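Local coordinates for glycosyltransferase (Streptomyces halstedii, PDB 3WAD), which belongs to the GT-B clan of glycosyltransferases, related to the erythromycin biosynthesis protein CIII family, and is built from two domains of Rossmann-like fold, at residues H147-F152 and T203-V208; R2-V7 and D125-D130; G231-P236 and P306-L311. One frame throughout, in Å; residues are numbered along the deposited sequence.

Interaction 1 (H147-F152 and T203-V208); sequences HVRMLF and TTTLAV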
loop_
_atom_site.group_PDB
_atom_site.type_symbol
_atom_site.label_atom_id
_atom_site.label_comp_id
_atom_site.label_asym_id
_atom_site.label_seq_id
_atom_site.Cartn_x
_atom_site.Cartn_y
_atom_site.Cartn_z
ATOM N N HIS B 147 17.604 -13.003 8.417
ATOM C CA HIS B 147 16.106 -13.046 8.350
ATOM C C HIS B 147 15.521 -12.569 9.669
ATOM O O HIS B 147 16.027 -12.897 10.761
ATOM C CB HIS B 147 15.613 -14.414 7.908
ATOM C CG HIS B 147 16.277 -15.541 8.628
ATOM N ND1 HIS B 147 15.761 -16.079 9.790
ATOM C CD2 HIS B 147 17.449 -16.185 8.404
ATOM C CE1 HIS B 147 16.572 -17.024 10.229
ATOM N NE2 HIS B 147 17.578 -17.136 9.383
ATOM N N VAL B 148 14.463 -11.782 9.565
ATOM C CA VAL B 148 13.810 -11.222 10.722
ATOM C C VAL B 148 12.464 -11.944 10.930
ATOM O O VAL B 148 11.592 -11.964 9.979
ATOM C CB VAL B 148 13.563 -9.767 10.504
ATOM C CG1 VAL B 148 12.736 -9.180 11.689
ATOM C CG2 VAL B 148 14.864 -9.041 10.358
ATOM N N ARG B 149 12.298 -12.549 12.120
ATOM C CA ARG B 149 11.048 -13.216 12.471
ATOM C C ARG B 149 10.052 -12.131 12.939
ATOM O O ARG B 149 10.295 -11.448 13.941
ATOM C CB ARG B 149 11.289 -14.377 13.470
ATOM C CG ARG B 149 9.984 -15.130 13.913
ATOM C CD ARG B 149 10.303 -16.240 14.875
ATOM N NE ARG B 149 10.867 -15.653 16.085
ATOM C CZ ARG B 149 10.288 -15.680 17.291
ATOM N NH1 ARG B 149 9.113 -16.309 17.476
ATOM N NH2 ARG B 149 10.887 -15.041 18.295
ATOM N N MET B 150 8.940 -11.982 12.203
ATOM C CA MET B 150 7.993 -10.953 12.515
ATOM C C MET B 150 6.818 -11.471 13.382
ATOM O O MET B 150 6.043 -12.327 12.944
ATOM C CB MET B 150 7.464 -10.214 11.277
ATOM C CG MET B 150 6.463 -9.114 11.691
ATOM S SD MET B 150 6.226 -8.009 10.272
ATOM C CE MET B 150 5.457 -6.678 11.108
ATOM N N LEU B 151 6.697 -10.932 14.607
ATOM C CA LEU B 151 5.590 -11.355 15.496
ATOM C C LEU B 151 4.296 -10.739 15.043
ATOM O O LEU B 151 4.248 -9.729 14.294
ATOM C CB LEU B 151 5.865 -10.933 16.938
ATOM C CG LEU B 151 7.172 -11.516 17.554
ATOM C CD1 LEU B 151 7.417 -11.079 19.009
ATOM C CD2 LEU B 151 7.215 -13.047 17.530
ATOM N N PHE B 152 3.215 -11.291 15.564
ATOM C CA PHE B 152 1.865 -10.835 15.187
ATOM C C PHE B 152 1.036 -10.691 16.496
ATOM O O PHE B 152 -0.172 -10.393 16.481
ATOM C CB PHE B 152 1.269 -11.875 14.172
ATOM C CG PHE B 152 1.153 -13.246 14.754
ATOM C CD1 PHE B 152 0.064 -13.547 15.612
ATOM C CD2 PHE B 152 2.130 -14.194 14.525
ATOM C CE1 PHE B 152 0.002 -14.812 16.219
ATOM C CE2 PHE B 152 2.091 -15.379 15.102
ATOM C CZ PHE B 152 1.017 -15.716 15.962
ATOM N N THR B 203 17.434 -14.469 12.751
ATOM C CA THR B 203 18.652 -13.679 13.060
ATOM C C THR B 203 18.214 -12.760 14.079
ATOM O O THR B 203 18.946 -12.491 15.009
ATOM C CB THR B 203 19.117 -12.716 11.901
ATOM O OG1 THR B 203 19.180 -13.466 10.725
ATOM C CG2 THR B 203 20.526 -12.091 12.189
ATOM N N THR B 204 17.037 -12.160 13.880
ATOM C CA THR B 204 16.425 -11.444 14.994
ATOM C C THR B 204 14.900 -11.412 14.869
ATOM O O THR B 204 14.358 -11.993 13.959
ATOM C CB THR B 204 16.988 -10.047 15.148
ATOM O OG1 THR B 204 16.538 -9.503 16.381
ATOM C CG2 THR B 204 16.572 -9.079 14.032
ATOM N N THR B 205 14.230 -10.745 15.802
ATOM C CA THR B 205 12.740 -10.800 15.920
ATOM C C THR B 205 12.257 -9.391 15.919
ATOM O O THR B 205 12.897 -8.550 16.547
ATOM C CB THR B 205 12.375 -11.408 17.235
ATOM O OG1 THR B 205 12.663 -12.787 17.119
ATOM C CG2 THR B 205 10.846 -11.218 17.533
ATOM N N LEU B 206 11.160 -9.113 15.195
ATOM C CA LEU B 206 10.538 -7.774 15.205
ATOM C C LEU B 206 9.233 -7.942 15.973
ATOM O O LEU B 206 8.409 -8.817 15.615
ATOM C CB LEU B 206 10.236 -7.223 13.743
ATOM C CG LEU B 206 9.430 -5.930 13.600
ATOM C CD1 LEU B 206 10.006 -4.650 14.326
ATOM C CD2 LEU B 206 9.220 -5.527 12.163
ATOM N N ALA B 207 9.028 -7.121 17.003
ATOM C CA ALA B 207 7.802 -7.174 17.827
ATOM C C ALA B 207 6.731 -6.219 17.350
ATOM O O ALA B 207 7.065 -5.081 16.925
ATOM C CB ALA B 207 8.189 -6.864 19.313
ATOM N N VAL B 208 5.439 -6.599 17.452
ATOM C CA VAL B 208 4.406 -5.638 17.121
ATOM C C VAL B 208 3.676 -5.120 18.374
ATOM O O VAL B 208 2.952 -4.142 18.312
ATOM C CB VAL B 208 3.376 -6.257 16.158
ATOM C CG1 VAL B 208 4.011 -6.526 14.776
ATOM C CG2 VAL B 208 2.750 -7.539 16.768
#

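Interaction 2 (R2-V7 and D125-D130); sequences RVLMTV and DLVIWD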
loop_
_atom_site.group_PDB
_atom_site.type_symbol
_atom_site.label_atom_id
_atom_site.label_comp_id
_atom_site.label_asym_id
_atom_site.label_seq_id
_atom_site.Cartn_x
_atom_site.Cartn_y
_atom_site.Cartn_z
ATOM N N ARG B 2 16.702 -5.844 -1.771
ATOM C CA ARG B 2 15.615 -6.714 -2.145
ATOM C C ARG B 2 15.147 -7.398 -0.816
ATOM O O ARG B 2 16.000 -7.995 -0.095
ATOM C CB ARG B 2 16.128 -7.763 -3.103
ATOM C CG ARG B 2 16.867 -7.130 -4.340
ATOM C CD ARG B 2 16.335 -7.593 -5.655
ATOM N NE ARG B 2 17.119 -8.593 -6.361
ATOM C CZ ARG B 2 17.185 -8.747 -7.707
ATOM N NH1 ARG B 2 16.541 -7.953 -8.568
ATOM N NH2 ARG B 2 17.911 -9.713 -8.212
ATOM N N VAL B 3 13.845 -7.256 -0.487
ATOM C CA VAL B 3 13.304 -7.892 0.730
ATOM C C VAL B 3 12.291 -8.933 0.337
ATOM O O VAL B 3 11.279 -8.641 -0.299
ATOM C CB VAL B 3 12.623 -6.876 1.595
ATOM C CG1 VAL B 3 12.170 -7.534 3.019
ATOM C CG2 VAL B 3 13.497 -5.652 1.780
ATOM N N LEU B 4 12.549 -10.152 0.703
ATOM C CA LEU B 4 11.585 -11.191 0.489
ATOM C C LEU B 4 10.773 -11.390 1.805
ATOM O O LEU B 4 11.285 -11.889 2.799
ATOM C CB LEU B 4 12.293 -12.472 0.015
ATOM C CG LEU B 4 11.490 -13.734 -0.174
ATOM C CD1 LEU B 4 10.371 -13.481 -1.252
ATOM C CD2 LEU B 4 12.327 -14.989 -0.519
ATOM N N MET B 5 9.508 -11.016 1.783
ATOM C CA MET B 5 8.613 -11.225 2.940
ATOM C C MET B 5 7.724 -12.392 2.687
ATOM O O MET B 5 7.252 -12.565 1.552
ATOM C CB MET B 5 7.756 -10.010 3.144
ATOM C CG MET B 5 8.643 -8.730 3.246
ATOM S SD MET B 5 7.702 -7.229 3.655
ATOM C CE MET B 5 7.111 -7.553 5.343
ATOM N N THR B 6 7.524 -13.243 3.702
ATOM C CA THR B 6 6.738 -14.405 3.432
ATOM C C THR B 6 5.704 -14.571 4.577
ATOM O O THR B 6 6.004 -14.318 5.732
ATOM C CB THR B 6 7.589 -15.602 3.141
ATOM O OG1 THR B 6 6.754 -16.733 2.816
ATOM C CG2 THR B 6 8.535 -15.937 4.334
ATOM N N VAL B 7 4.494 -14.963 4.220
ATOM C CA VAL B 7 3.446 -15.198 5.226
ATOM C C VAL B 7 2.574 -16.333 4.679
ATOM O O VAL B 7 2.321 -16.375 3.454
ATOM C CB VAL B 7 2.683 -13.879 5.576
ATOM C CG1 VAL B 7 2.005 -13.323 4.344
ATOM C CG2 VAL B 7 1.599 -14.120 6.644
ATOM N N ASP B 125 18.276 -9.483 -0.105
ATOM C CA ASP B 125 19.231 -9.088 0.938
ATOM C C ASP B 125 18.731 -9.220 2.369
ATOM O O ASP B 125 19.549 -9.114 3.337
ATOM C CB ASP B 125 19.618 -7.640 0.743
ATOM C CG ASP B 125 20.208 -7.415 -0.676
ATOM O OD1 ASP B 125 21.287 -8.010 -0.948
ATOM O OD2 ASP B 125 19.516 -6.815 -1.552
ATOM N N LEU B 126 17.395 -9.341 2.511
ATOM C CA LEU B 126 16.703 -9.508 3.845
ATOM C C LEU B 126 15.459 -10.423 3.609
ATOM O O LEU B 126 14.744 -10.230 2.582
ATOM C CB LEU B 126 16.363 -8.118 4.385
ATOM C CG LEU B 126 15.765 -7.981 5.819
ATOM C CD1 LEU B 126 16.811 -8.435 6.861
ATOM C CD2 LEU B 126 15.307 -6.611 6.041
ATOM N N VAL B 127 15.311 -11.523 4.383
ATOM C CA VAL B 127 14.008 -12.231 4.483
ATOM C C VAL B 127 13.267 -11.798 5.779
ATOM O O VAL B 127 13.884 -11.734 6.899
ATOM C CB VAL B 127 14.149 -13.736 4.303
ATOM C CG1 VAL B 127 12.738 -14.539 4.514
ATOM C CG2 VAL B 127 14.796 -14.037 2.891
ATOM N N ILE B 128 11.985 -11.409 5.634
ATOM C CA ILE B 128 11.099 -11.064 6.827
ATOM C C ILE B 128 9.963 -12.081 6.801
ATOM O O ILE B 128 9.206 -12.142 5.827
ATOM C CB ILE B 128 10.517 -9.669 6.802
ATOM C CG1 ILE B 128 11.663 -8.589 6.669
ATOM C CG2 ILE B 128 9.598 -9.403 8.065
ATOM C CD1 ILE B 128 11.162 -7.220 6.498
ATOM N N TRP B 129 9.905 -12.943 7.812
ATOM C CA TRP B 129 8.891 -14.006 7.781
ATOM C C TRP B 129 7.933 -13.823 8.955
ATOM O O TRP B 129 8.342 -13.718 10.113
ATOM C CB TRP B 129 9.467 -15.370 7.822
ATOM C CG TRP B 129 10.605 -15.667 8.848
ATOM C CD1 TRP B 129 11.943 -15.155 8.861
ATOM C CD2 TRP B 129 10.508 -16.536 9.992
ATOM N NE1 TRP B 129 12.649 -15.746 9.899
ATOM C CE2 TRP B 129 11.801 -16.565 10.618
ATOM C CE3 TRP B 129 9.494 -17.397 10.476
ATOM C CZ2 TRP B 129 12.074 -17.379 11.733
ATOM C CZ3 TRP B 129 9.767 -18.194 11.574
ATOM C CH2 TRP B 129 11.071 -18.185 12.197
ATOM N N ASP B 130 6.651 -13.851 8.642
ATOM C CA ASP B 130 5.614 -14.079 9.672
ATOM C C ASP B 130 5.974 -15.263 10.583
ATOM O O ASP B 130 6.362 -16.316 10.086
ATOM C CB ASP B 130 4.311 -14.358 8.969
ATOM C CG ASP B 130 3.276 -15.048 9.903
ATOM O OD1 ASP B 130 2.528 -14.295 10.505
ATOM O OD2 ASP B 130 3.239 -16.315 9.998
#

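Interaction 3 (G231-P236 and P306-L311); sequences GPAVLP and PLHALL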
loop_
_atom_site.group_PDB
_atom_site.type_symbol
_atom_site.label_atom_id
_atom_site.label_comp_id
_atom_site.label_asym_id
_atom_site.label_seq_id
_atom_site.Cartn_x
_atom_site.Cartn_y
_atom_site.Cartn_z
ATOM N N GLY B 231 -7.355 -3.130 6.256
ATOM C CA GLY B 231 -7.792 -3.752 4.982
ATOM C C GLY B 231 -8.466 -2.679 4.160
ATOM O O GLY B 231 -8.594 -1.570 4.608
ATOM N N PRO B 232 -8.839 -2.963 2.897
ATOM C CA PRO B 232 -9.568 -1.909 2.113
ATOM C C PRO B 232 -10.755 -1.188 2.834
ATOM O O PRO B 232 -11.414 -1.722 3.690
ATOM C CB PRO B 232 -10.065 -2.681 0.888
ATOM C CG PRO B 232 -10.124 -4.240 1.409
ATOM C CD PRO B 232 -8.826 -4.280 2.222
ATOM N N ALA B 233 -10.994 0.063 2.538
ATOM C CA ALA B 233 -11.930 0.809 3.343
ATOM C C ALA B 233 -12.575 1.880 2.526
ATOM O O ALA B 233 -11.909 2.542 1.745
ATOM C CB ALA B 233 -11.219 1.432 4.607
ATOM N N VAL B 234 -13.885 2.008 2.682
ATOM C CA VAL B 234 -14.702 3.057 2.047
ATOM C C VAL B 234 -15.442 3.781 3.179
ATOM O O VAL B 234 -16.050 3.137 4.042
ATOM C CB VAL B 234 -15.699 2.460 1.070
ATOM C CG1 VAL B 234 -16.560 3.562 0.428
ATOM C CG2 VAL B 234 -14.941 1.636 0.002
ATOM N N LEU B 235 -15.321 5.091 3.268
ATOM C CA LEU B 235 -15.956 5.788 4.367
ATOM C C LEU B 235 -17.458 5.802 4.118
ATOM O O LEU B 235 -17.858 6.302 3.083
ATOM C CB LEU B 235 -15.462 7.202 4.420
ATOM C CG LEU B 235 -15.058 7.744 5.774
ATOM C CD1 LEU B 235 -13.692 7.082 6.076
ATOM C CD2 LEU B 235 -14.956 9.294 5.684
ATOM N N PRO B 236 -18.282 5.217 5.024
ATOM C CA PRO B 236 -19.731 5.315 4.767
ATOM C C PRO B 236 -20.276 6.701 5.119
ATOM O O PRO B 236 -19.652 7.455 5.892
ATOM C CB PRO B 236 -20.335 4.221 5.655
ATOM C CG PRO B 236 -19.424 4.176 6.837
ATOM C CD PRO B 236 -18.009 4.469 6.265
ATOM N N PRO B 306 -14.404 0.361 9.151
ATOM C CA PRO B 306 -12.979 0.786 9.316
ATOM C C PRO B 306 -12.701 1.484 10.669
ATOM O O PRO B 306 -13.071 2.643 10.887
ATOM C CB PRO B 306 -12.754 1.709 8.127
ATOM C CG PRO B 306 -14.170 2.310 7.816
ATOM C CD PRO B 306 -15.110 1.133 8.102
ATOM N N LEU B 307 -12.031 0.760 11.569
ATOM C CA LEU B 307 -11.810 1.174 12.944
ATOM C C LEU B 307 -11.103 2.510 13.030
ATOM O O LEU B 307 -11.368 3.308 13.912
ATOM C CB LEU B 307 -10.930 0.147 13.664
ATOM C CG LEU B 307 -11.571 -0.876 14.597
ATOM C CD1 LEU B 307 -13.106 -0.914 14.559
ATOM C CD2 LEU B 307 -10.942 -2.235 14.398
ATOM N N HIS B 308 -10.142 2.735 12.128
ATOM C CA HIS B 308 -9.393 3.974 12.175
ATOM C C HIS B 308 -10.317 5.090 11.795
ATOM O O HIS B 308 -10.049 6.172 12.200
ATOM C CB HIS B 308 -8.205 3.943 11.228
ATOM C CG HIS B 308 -8.574 3.545 9.833
ATOM N ND1 HIS B 308 -8.678 4.448 8.794
ATOM C CD2 HIS B 308 -8.875 2.331 9.311
ATOM C CE1 HIS B 308 -9.034 3.806 7.687
ATOM N NE2 HIS B 308 -9.157 2.518 7.978
ATOM N N ALA B 309 -11.423 4.871 11.057
ATOM C CA ALA B 309 -12.368 6.052 10.845
ATOM C C ALA B 309 -13.334 6.229 11.995
ATOM O O ALA B 309 -13.683 7.376 12.362
ATOM C CB ALA B 309 -13.157 5.980 9.548
ATOM N N LEU B 310 -13.708 5.088 12.582
ATOM C CA LEU B 310 -14.658 5.032 13.707
ATOM C C LEU B 310 -14.019 5.421 15.065
ATOM O O LEU B 310 -14.540 6.277 15.774
ATOM C CB LEU B 310 -15.318 3.616 13.798
ATOM C CG LEU B 310 -16.380 3.413 14.906
ATOM C CD1 LEU B 310 -17.586 4.366 14.802
ATOM C CD2 LEU B 310 -16.864 1.952 14.856
ATOM N N LEU B 311 -12.927 4.770 15.446
ATOM C CA LEU B 311 -12.454 4.906 16.822
ATOM C C LEU B 311 -12.141 6.330 17.322
ATOM O O LEU B 311 -12.265 6.563 18.494
ATOM C CB LEU B 311 -11.286 3.960 17.138
ATOM C CG LEU B 311 -11.638 2.483 17.215
ATOM C CD1 LEU B 311 -10.375 1.793 17.494
ATOM C CD2 LEU B 311 -12.690 2.208 18.347
HETATM O O HOH W 1 -7.722 0.196 6.267
#

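Interaction 1 (H147-F152 and T203-V208)
Arg149 and Thr205 rise together from one face of the sheet and join where NH2 of Arg149 donates to OG1 of Thr205 over 3.1 Å. The bond is bent, 144° at the hydrogen, and the hydroxyl sits somewhat out of the guanidinium plane. The arginine reaches it by running straight through CG and CD and then bending at chi3 (64°), which turns the guanidinium toward the Thr205 side chain. CD2 of Leu151 lies 3.7 Å above one face of that group, toward its rim, while CG of Leu151 meets CG2 of Thr205 at 3.7 Å. On the other face of the sheet, CG1 of Val148 packs on CB of Leu206 at 3.8 Å, and CE of Met150 touches CD2 of Leu206 and, farther on, CG1 of Val208.

Strands 147-150 and 204-206 are parallel neighbours in the Rossmann-like sheet of the N-terminal domain, and their short axes diverge by 40°. Arg149 is flanked by backbone bonds, its N donating to O of Thr204 and its O accepting from N of Leu206, both at 2.8 Å; next along, N of Leu151 bonds to O of Leu206. At the strand start, N of His147 donates to OG1 of Thr203 (2.8 Å), a hydroxyl that also lies 4.0 Å above the centre of the imidazole.

Beyond this shell, Arg149 is positioned by a salt bridge from NH1 to Asp155 and by a bond from NE to the carbonyl of Thr201. The His147 ring is held through both nitrogens, by Glu141 and Trp129. Leu409 and Thr405 of helix 402-415 pack on Val148 and Leu206.

Interaction 2 (R2-V7 and D125-D130)
Val3 and Ile128 pack closely between strands 2-6 and 126-130, with CG1 of Val3 3.6 Å from CD1 of Ile128. A chi1 of -56° sends the CG1-CD1 arm of Ile128 to Val3 and leaves its CG2 for Met5, whose chain bends at chi3 to bring CE to 4.1 Å from that methyl. On the reverse face CG2 of Thr6 rests on CB of Trp129 at 3.7 Å, and Leu115 of helix 109-122 packs over Leu4 and Thr6. In this buried part strand 2-6 donates through N of Leu4 and Thr6, to O of Leu126 and Ile128, and accepts through O of Leu4 and Thr6, from N of Ile128 and Asp130, all at 2.9 to 3.0 Å. At the far end CG2 of Val7 lies against CB of Asp130, whose carboxylate turns to His13, Leu132 and Thr133.

The partly exposed end is looser and more polar. There Asp125 takes N of Arg2 on the anti lone pair of OD2, a nearly straight bond of 3.0 Å, while O of Arg2 accepts from N of both Asp125 and Leu126. NE of Arg2 makes a weak hydrogen bond to O of Trp122. In the strand order 3-2-1-4-5 the chain reverses its progress between these two strands, the central crossover point of a Rossmann-like sheet.

Interaction 3 (G231-P236 and P306-L311)
Ala233 lays its methyl against the ring of Pro306, CB to CB at 3.9 Å, and the same methyl lies near the plane of the His308 imidazole, at its edge, 4.1 Å from NE2. A second apolar touch lies further along the chain, where CD1 of Leu235 meets CB of Ala309 at 3.7 Å. The leucine gets there by an unusual first torsion, chi1 -134°, far from a staggered value, which swings its branched end toward the helix although its CB sets off to one side. Leu239 of helix 237-240 also packs on Ala309, and Arg240 on Leu235.

No direct hydrogen bond joins the two segments. Their polar link is a water that donates to O of Gly231 at 2.6 Å and accepts, weakly, from NE2 of His308 at 3.2 Å. The imidazole is turned to meet it by a chi1 of 52°, with CG between the backbone N and the carbonyl carbon. Pro306 occupies the N-cap position, and its carbonyl takes the first bonds of the turn, from N of Ala309 (2.8 Å) and N of Leu310 (3.0 Å). The proline thus presents its ring to Ala233 while its oxygen is engaged in the helix.

Val234 points away from the helix and packs on Val40 of the second subunit; Thr49 of that subunit touches both Ala233 and His308. The arrangement is one of intersubunit beta-sheet augmentation: strand 233-234, backed by helix 307-310 of its own chain, adds in parallel to a strand of the second subunit.

Interactions 1 and 2 belong to one parallel sheet and touch directly: strands 126-130 and 147-150 are neighbours in it, with N of Val148 2.7 Å from O of Val127, a probable hydrogen bond. Their centres are about 10 Å apart, and both are buried contacts dominated by backbone ladders, although interaction 1 has side-chain bonds within the buried ladder as well as at its start, whereas that of interaction 2 lies at its partly exposed end. Interaction 3 shares no element with them; its centre is about 27 Å from that of interaction 1. Only partly buried and reached by the second subunit, it relies on small apolar touches and a bridging water.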